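Local structure of uncharacterized protein (Leptospirillum rubarum, 3OMD) at residues A[67-72]-A[76-81]; A[105-108]-A[112-115]; A[55-60]-A[96-101]. The protein is of unknown function, an all-helical protein built around a domain of the uncharacterised DUF5069 family. All blocks are in the same frame, centred on the assembly; numbering follows the deposited sequence. Where two conformers were deposited one is given.

Contact 1 of 3, residues A[67-72]-A[76-81]; sequences EAVKSR and QDMLAW
The backbones of Arg72 and Asp77 come within 5.4 Å at their CA atoms, where the chain leaves helix 62-69 through a type I turn (Val69 to Arg72) and soon enters helix 75-85. Trp81 and Arg72 carry the outer part of the contact. The indole swings out with CG anti to the backbone N (chi1 -174°), which brings its face up to the methyl of Ala68: CB sits 3.4 Å from the centroid of the five-membered ring, 13° off the normal, a CH-pi contact. A methyl suits the place; a longer side chain would probably hold the ring away. The Arg72 chain, extended from CG to NE, brings its guanidinium up to Trp81 CD1, which lies over the centre of one guanidinium face, 3.4 Å from Arg72 CZ; the planes are 55° apart. In its own plane the guanidinium is held from two sides. NH1 donates a nearly straight bond of 3.1 Å to a lone pair of Ala68 O, while NE donates to a water that in turn donates to Asp77 O, 3.0 Å away. Deeper in, selenomethionine Met78 bends at chi2 and chi3 to set its selenium against Val69 and Ala68, and also touches Ile30 and Arg34 of helix 26-38; the modelled closeness of Val69 CG1 to its methyl is doubtful. Arg34 also ties down Val69 O and Arg72 O. Arg72 is thus fixed by a carbonyl, a bridging water and a ring rather than by the Asp77 carboxylate, and apolar packing round Met78 and Trp81 is combined with polar bonds that hold the guanidinium.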
# COMPACT_ATOMS: atom_id res chain seq x y z
N GLU A 67 15.11 3.48 -3.77
CA GLU A 67 16.37 4.19 -3.50
C GLU A 67 16.14 5.49 -2.74
O GLU A 67 16.89 5.82 -1.80
CB GLU A 67 17.12 4.49 -4.80
CG GLU A 67 18.50 5.20 -4.57
CD GLU A 67 19.50 4.35 -3.78
OE1 GLU A 67 19.40 3.09 -3.86
OE2 GLU A 67 20.38 4.93 -3.08
N ALA A 68 15.07 6.19 -3.10
CA ALA A 68 14.80 7.48 -2.48
C ALA A 68 14.50 7.36 -0.99
O ALA A 68 14.90 8.24 -0.21
CB ALA A 68 13.63 8.18 -3.18
N VAL A 69 13.83 6.28 -0.58
CA VAL A 69 13.48 6.16 0.82
C VAL A 69 14.71 5.93 1.71
O VAL A 69 14.67 6.30 2.89
CB VAL A 69 12.39 5.10 1.10
CG1 VAL A 69 11.15 5.37 0.29
CG2 VAL A 69 12.92 3.70 0.93
N LYS A 70 15.82 5.46 1.13
CA LYS A 70 17.05 5.23 1.90
C LYS A 70 17.66 6.47 2.53
O LYS A 70 18.35 6.34 3.54
CB LYS A 70 18.14 4.56 1.05
CG LYS A 70 17.68 3.22 0.49
CD LYS A 70 18.83 2.60 -0.33
CE LYS A 70 18.54 1.24 -0.96
NZ LYS A 70 19.69 0.68 -1.79
N SER A 71 17.52 7.64 1.91
CA SER A 71 18.06 8.87 2.52
C SER A 71 16.95 9.73 3.13
O SER A 71 17.20 10.86 3.60
CB SER A 71 18.87 9.68 1.51
OG SER A 71 18.01 10.01 0.43
N ARG A 72 15.72 9.21 3.13
CA ARG A 72 14.52 9.94 3.59
C ARG A 72 13.74 9.14 4.63
O ARG A 72 12.72 8.52 4.31
CB ARG A 72 13.65 10.21 2.37
CG ARG A 72 14.38 11.16 1.40
CD ARG A 72 13.64 11.30 0.05
NE ARG A 72 14.31 12.27 -0.81
CZ ARG A 72 15.33 11.98 -1.63
NH1 ARG A 72 15.82 10.73 -1.74
NH2 ARG A 72 15.87 12.96 -2.35
N GLN A 76 7.48 12.85 5.77
CA GLN A 76 7.40 14.12 5.08
C GLN A 76 8.45 14.19 3.99
O GLN A 76 8.22 14.80 2.93
CB GLN A 76 7.50 15.30 6.04
CG GLN A 76 6.15 15.60 6.76
CD GLN A 76 5.05 16.13 5.82
OE1 GLN A 76 5.27 17.09 5.07
NE2 GLN A 76 3.89 15.53 5.87
N ASP A 77 9.61 13.56 4.23
CA ASP A 77 10.64 13.61 3.23
C ASP A 77 10.33 12.73 2.04
O ASP A 77 10.58 13.12 0.89
CB ASP A 77 11.98 13.36 3.88
CG ASP A 77 12.37 14.58 4.78
OD1 ASP A 77 12.28 15.73 4.29
OD2 ASP A 77 12.61 14.42 5.97
N MSE A 78 9.73 11.57 2.29
CA MSE A 78 9.33 10.76 1.17
C MSE A 78 8.18 11.41 0.38
O MSE A 78 8.13 11.35 -0.84
CB MSE A 78 8.92 9.36 1.64
CG MSE A 78 10.01 8.47 1.90
SE MSE A 78 11.15 8.37 0.19
CE MSE A 78 9.82 7.90 -1.19
N LEU A 79 7.26 12.06 1.09
CA LEU A 79 6.17 12.77 0.42
C LEU A 79 6.72 13.88 -0.48
O LEU A 79 6.27 14.05 -1.63
CB LEU A 79 5.17 13.33 1.44
CG LEU A 79 4.01 14.19 0.86
CD1 LEU A 79 3.16 13.33 -0.09
CD2 LEU A 79 3.18 14.75 1.97
N ALA A 80 7.72 14.63 0.03
CA ALA A 80 8.30 15.71 -0.77
C ALA A 80 8.96 15.12 -2.02
O ALA A 80 8.89 15.71 -3.12
CB ALA A 80 9.27 16.55 0.05
N TRP A 81 9.60 13.95 -1.89
CA TRP A 81 10.21 13.32 -3.06
C TRP A 81 9.14 12.94 -4.10
O TRP A 81 9.26 13.23 -5.30
CB TRP A 81 11.03 12.08 -2.64
CG TRP A 81 11.80 11.50 -3.79
CD1 TRP A 81 13.06 11.84 -4.20
CD2 TRP A 81 11.37 10.44 -4.67
NE1 TRP A 81 13.43 11.08 -5.30
CE2 TRP A 81 12.41 10.21 -5.60
CE3 TRP A 81 10.19 9.69 -4.76
CZ2 TRP A 81 12.33 9.25 -6.61
CZ3 TRP A 81 10.08 8.72 -5.82
CH2 TRP A 81 11.17 8.51 -6.70
O HOH W 1 12.87 14.86 0.07

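Contact 2 of 3, residues A[105-108]-A[112-115]; sequences RSPD and KWDY
The carboxylate of Asp108 has the ammonium of Lys112 to one side of its plane: NZ stands well out of that plane, 3.1 Å from OD1 and 3.0 Å from OD2. The indole of Trp113, the other flat group, meets Pro107 CG obliquely, and Arg117 makes a cation-pi contact with the same ring. Both hydrogen bonds of the Asp108-Lys112 salt bridge are weak, as might be expected with NZ so far out of the plane, and the attraction is probably mainly electrostatic. The lysine reaches its mate by running straight out beyond CG; its chain crosses the acid obliquely, CD and CE lying beside OD1 of Asp108. A long, flexible, charged chain suits so exposed a position. Asp108 CG lies between its own backbone N and carbonyl carbon (chi1 71°), turning the carboxylate to the lysine. Pro107 fills the angle between loop and helix: its CB rests 3.4 Å from Trp113 N and 4.1 Å from Trp113 CB, and its rigid ring also touches Trp133 of helix 133-140. Ser109 OG, in the connection, is hydrogen-bonded to Lys112 N. A proline packed on the first helical turn and an acid paired with a lysine four residues on make this a surface loop-to-helix junction, at the start of helix 110-123.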
# COMPACT_ATOMS: atom_id res chain seq x y z
N ARG A 105 -11.56 -1.18 -5.28
CA ARG A 105 -11.06 -2.42 -5.92
C ARG A 105 -11.61 -3.66 -5.25
O ARG A 105 -11.46 -3.84 -4.04
CB ARG A 105 -9.52 -2.45 -5.93
CG ARG A 105 -8.94 -1.48 -6.92
CD ARG A 105 -7.39 -1.40 -6.86
NE ARG A 105 -6.86 -0.40 -7.83
CZ ARG A 105 -6.56 -0.69 -9.10
NH1 ARG A 105 -6.71 -1.93 -9.55
NH2 ARG A 105 -6.11 0.27 -9.92
N SER A 106 -12.23 -4.51 -6.05
CA SER A 106 -12.88 -5.72 -5.57
C SER A 106 -12.44 -6.87 -6.47
O SER A 106 -11.87 -6.62 -7.53
CB SER A 106 -14.39 -5.53 -5.54
OG SER A 106 -14.73 -4.40 -4.74
N PRO A 107 -12.68 -8.12 -6.04
CA PRO A 107 -12.21 -9.25 -6.88
C PRO A 107 -12.77 -9.14 -8.30
O PRO A 107 -13.99 -8.98 -8.51
CB PRO A 107 -12.78 -10.49 -6.16
CG PRO A 107 -13.20 -10.04 -4.82
CD PRO A 107 -13.14 -8.57 -4.72
N ASP A 108 -11.87 -9.23 -9.27
CA ASP A 108 -12.26 -8.86 -10.64
C ASP A 108 -12.77 -10.00 -11.52
O ASP A 108 -12.99 -9.80 -12.72
CB ASP A 108 -11.16 -8.09 -11.34
CG ASP A 108 -9.96 -8.97 -11.67
OD1 ASP A 108 -10.04 -10.22 -11.55
OD2 ASP A 108 -8.93 -8.40 -12.13
N LYS A 112 -11.51 -14.98 -8.62
CA LYS A 112 -10.90 -14.17 -7.56
C LYS A 112 -11.91 -13.91 -6.43
O LYS A 112 -11.53 -13.77 -5.26
CB LYS A 112 -10.41 -12.83 -8.13
CG LYS A 112 -9.15 -12.96 -8.96
CD LYS A 112 -8.58 -11.62 -9.36
CE LYS A 112 -7.35 -11.74 -10.24
NZ LYS A 112 -7.05 -10.38 -10.81
N TRP A 113 -13.20 -13.84 -6.77
CA TRP A 113 -14.24 -13.68 -5.76
C TRP A 113 -14.26 -14.88 -4.80
O TRP A 113 -14.42 -14.69 -3.59
CB TRP A 113 -15.59 -13.52 -6.44
CG TRP A 113 -16.77 -13.27 -5.59
CD1 TRP A 113 -16.86 -12.46 -4.48
CD2 TRP A 113 -18.09 -13.76 -5.85
NE1 TRP A 113 -18.16 -12.44 -4.03
CE2 TRP A 113 -18.93 -13.22 -4.85
CE3 TRP A 113 -18.64 -14.60 -6.83
CZ2 TRP A 113 -20.31 -13.53 -4.79
CZ3 TRP A 113 -19.99 -14.90 -6.77
CH2 TRP A 113 -20.82 -14.36 -5.76
N ASP A 114 -14.11 -16.09 -5.34
CA ASP A 114 -14.00 -17.30 -4.49
C ASP A 114 -12.80 -17.21 -3.54
O ASP A 114 -12.91 -17.51 -2.35
CB ASP A 114 -13.92 -18.57 -5.34
CG ASP A 114 -15.21 -18.86 -6.08
OD1 ASP A 114 -16.28 -18.32 -5.71
OD2 ASP A 114 -15.12 -19.64 -7.07
N TYR A 115 -11.66 -16.78 -4.07
CA TYR A 115 -10.45 -16.64 -3.26
C TYR A 115 -10.66 -15.61 -2.14
O TYR A 115 -10.37 -15.88 -0.96
CB TYR A 115 -9.26 -16.28 -4.18
CG TYR A 115 -8.02 -15.88 -3.43
CD1 TYR A 115 -7.53 -16.66 -2.39
CD2 TYR A 115 -7.34 -14.71 -3.79
CE1 TYR A 115 -6.36 -16.28 -1.70
CE2 TYR A 115 -6.17 -14.35 -3.12
CZ TYR A 115 -5.70 -15.13 -2.07
OH TYR A 115 -4.56 -14.74 -1.40

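Contact 3 of 3, residues A[55-60]-A[96-101]; sequences FSFFGL and ESFNRE
Phe57 meets helix 92-104 with the face of its ring. Its CG is anti to the backbone N (chi1 -172°), which sends the ring out across the gap between helices until Phe98 CB stands over its centre, 3.6 Å from the centroid, as a CH-pi contact. The two rings themselves are oblique, centroids 5.2 Å apart and planes at 59°. Ser97, small enough to let the ring come near, adds its CB at 4.3 Å from Phe57 CZ, and Arg88 makes a cation-pi contact with Phe57. Put an alanine at Phe57 and Phe98 CB would probably lose the ring face beneath it, and Phe58 the ring atom over one of its faces, leaving this part of the interface less filled. Phe58, with CG anti to its carbonyl carbon (chi1 -67°), sets CE2 over one face of the Phe98 ring, toward the rim, 3.8 Å from Phe98 CG; one face of its own ring is covered by Phe57 CD2, and Phe54 meets it as well. Gly59 then ends the helix. Its positive phi, which favours glycine, gives a Schellman motif in which Leu60 N bonds to Phe55 O at 2.9 Å and Gly59 N to Ser56 O at 3.2 Å. The Leu60 side chain touches Trp81 and Gln85 of helix 75-85. Flat, bulky phenylalanines suit an interface packed by ring faces: Phe57, Phe58 and Phe98 form an aromatic cluster between helices 50-58 and 92-104 of an all-helical fold.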
# COMPACT_ATOMS: atom_id res chain seq x y z
N PHE A 55 2.30 3.14 -8.25
CA PHE A 55 3.40 3.72 -9.02
C PHE A 55 2.98 4.16 -10.43
O PHE A 55 3.39 5.23 -10.92
CB PHE A 55 4.56 2.70 -9.12
CG PHE A 55 5.23 2.42 -7.77
CD1 PHE A 55 5.50 3.44 -6.88
CD2 PHE A 55 5.65 1.11 -7.45
CE1 PHE A 55 6.19 3.19 -5.64
CE2 PHE A 55 6.31 0.85 -6.23
CZ PHE A 55 6.59 1.87 -5.33
N SER A 56 2.17 3.34 -11.09
CA SER A 56 1.72 3.68 -12.44
C SER A 56 0.90 4.97 -12.42
O SER A 56 1.14 5.89 -13.21
CB SER A 56 0.88 2.54 -13.06
OG SER A 56 0.45 2.90 -14.36
N PHE A 57 -0.01 5.07 -11.46
CA PHE A 57 -0.94 6.21 -11.42
C PHE A 57 -0.17 7.52 -11.32
O PHE A 57 -0.47 8.50 -12.02
CB PHE A 57 -1.90 6.07 -10.24
CG PHE A 57 -3.00 7.10 -10.26
CD1 PHE A 57 -4.23 6.80 -10.81
CD2 PHE A 57 -2.78 8.39 -9.73
CE1 PHE A 57 -5.25 7.80 -10.85
CE2 PHE A 57 -3.77 9.37 -9.73
CZ PHE A 57 -5.02 9.07 -10.33
N PHE A 58 0.88 7.52 -10.49
CA PHE A 58 1.62 8.75 -10.20
C PHE A 58 2.86 8.92 -11.04
O PHE A 58 3.52 9.96 -10.96
CB PHE A 58 1.89 8.88 -8.67
CG PHE A 58 0.63 9.07 -7.88
CD1 PHE A 58 -0.07 10.28 -7.94
CD2 PHE A 58 0.11 8.04 -7.13
CE1 PHE A 58 -1.28 10.47 -7.25
CE2 PHE A 58 -1.11 8.23 -6.41
CZ PHE A 58 -1.78 9.43 -6.50
N GLY A 59 3.16 7.93 -11.88
CA GLY A 59 4.33 8.00 -12.80
C GLY A 59 5.64 7.85 -12.07
O GLY A 59 6.63 8.51 -12.42
N LEU A 60 5.65 6.99 -11.07
CA LEU A 60 6.85 6.73 -10.28
C LEU A 60 7.51 5.42 -10.67
O LEU A 60 6.85 4.44 -10.99
CB LEU A 60 6.49 6.65 -8.81
CG LEU A 60 5.85 7.91 -8.18
CD1 LEU A 60 5.29 7.61 -6.75
CD2 LEU A 60 6.79 9.12 -8.19
N GLU A 96 -7.52 12.28 -5.05
CA GLU A 96 -8.85 11.80 -4.64
C GLU A 96 -9.35 10.77 -5.66
O GLU A 96 -9.93 9.76 -5.28
CB GLU A 96 -9.78 13.01 -4.47
CG GLU A 96 -9.62 13.69 -3.10
CD GLU A 96 -9.77 15.23 -3.04
OE1 GLU A 96 -10.75 15.78 -3.56
OE2 GLU A 96 -8.91 15.89 -2.40
N SER A 97 -9.07 11.02 -6.95
CA SER A 97 -9.43 10.06 -7.99
C SER A 97 -8.79 8.70 -7.73
O SER A 97 -9.46 7.65 -7.75
CB SER A 97 -8.97 10.60 -9.35
OG SER A 97 -9.50 9.79 -10.35
N PHE A 98 -7.47 8.71 -7.50
CA PHE A 98 -6.74 7.48 -7.17
C PHE A 98 -7.36 6.75 -5.99
O PHE A 98 -7.61 5.55 -6.03
CB PHE A 98 -5.24 7.76 -6.90
CG PHE A 98 -4.53 6.55 -6.38
CD1 PHE A 98 -4.15 5.52 -7.25
CD2 PHE A 98 -4.31 6.38 -4.99
CE1 PHE A 98 -3.54 4.33 -6.75
CE2 PHE A 98 -3.69 5.22 -4.48
CZ PHE A 98 -3.33 4.19 -5.37
N ASN A 99 -7.58 7.50 -4.92
CA ASN A 99 -8.13 6.91 -3.70
C ASN A 99 -9.47 6.26 -3.94
O ASN A 99 -9.76 5.19 -3.39
CB ASN A 99 -8.34 7.97 -2.63
CG ASN A 99 -7.03 8.51 -2.04
OD1 ASN A 99 -5.92 8.00 -2.26
ND2 ASN A 99 -7.18 9.60 -1.27
N ARG A 100 -10.33 6.92 -4.72
CA ARG A 100 -11.68 6.38 -4.91
C ARG A 100 -11.60 5.04 -5.66
O ARG A 100 -12.28 4.06 -5.28
CB ARG A 100 -12.54 7.39 -5.68
CG ARG A 100 -13.90 6.88 -6.08
CD ARG A 100 -14.52 7.80 -7.15
NE ARG A 100 -15.83 7.30 -7.60
CZ ARG A 100 -16.61 7.89 -8.50
NH1 ARG A 100 -16.25 9.05 -9.07
NH2 ARG A 100 -17.78 7.34 -8.80
N GLU A 101 -10.74 4.98 -6.68
CA GLU A 101 -10.61 3.73 -7.42
C GLU A 101 -9.95 2.64 -6.56
O GLU A 101 -10.40 1.50 -6.53
CB GLU A 101 -9.85 3.95 -8.74
CG GLU A 101 -9.77 2.67 -9.55
CD GLU A 101 -9.28 2.84 -10.97
OE1 GLU A 101 -9.00 3.96 -11.41
OE2 GLU A 101 -9.21 1.80 -11.67

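All three contacts lie in one family domain. Contact 3 opens first and closes after contact 1, so the consecutive helices 62-69 and 75-85 of contact 1 come between helices 50-58 and 92-104 along the chain; contact 2 follows in series, just after helix 92-104. The centres of contacts 1 and 3 are about 18 Å apart and the two meet through Trp81 CZ3 and Leu60 CD2 at 4.1 Å, linking the hairpin of helices to the aromatic cluster. Contact 2 lies, centre to centre, about 20 Å from contact 3 and about 33 Å from contact 1, across the chain's centre from contact 1. Helix 92-104 thus runs from the more buried part of the fold toward an exposed junction.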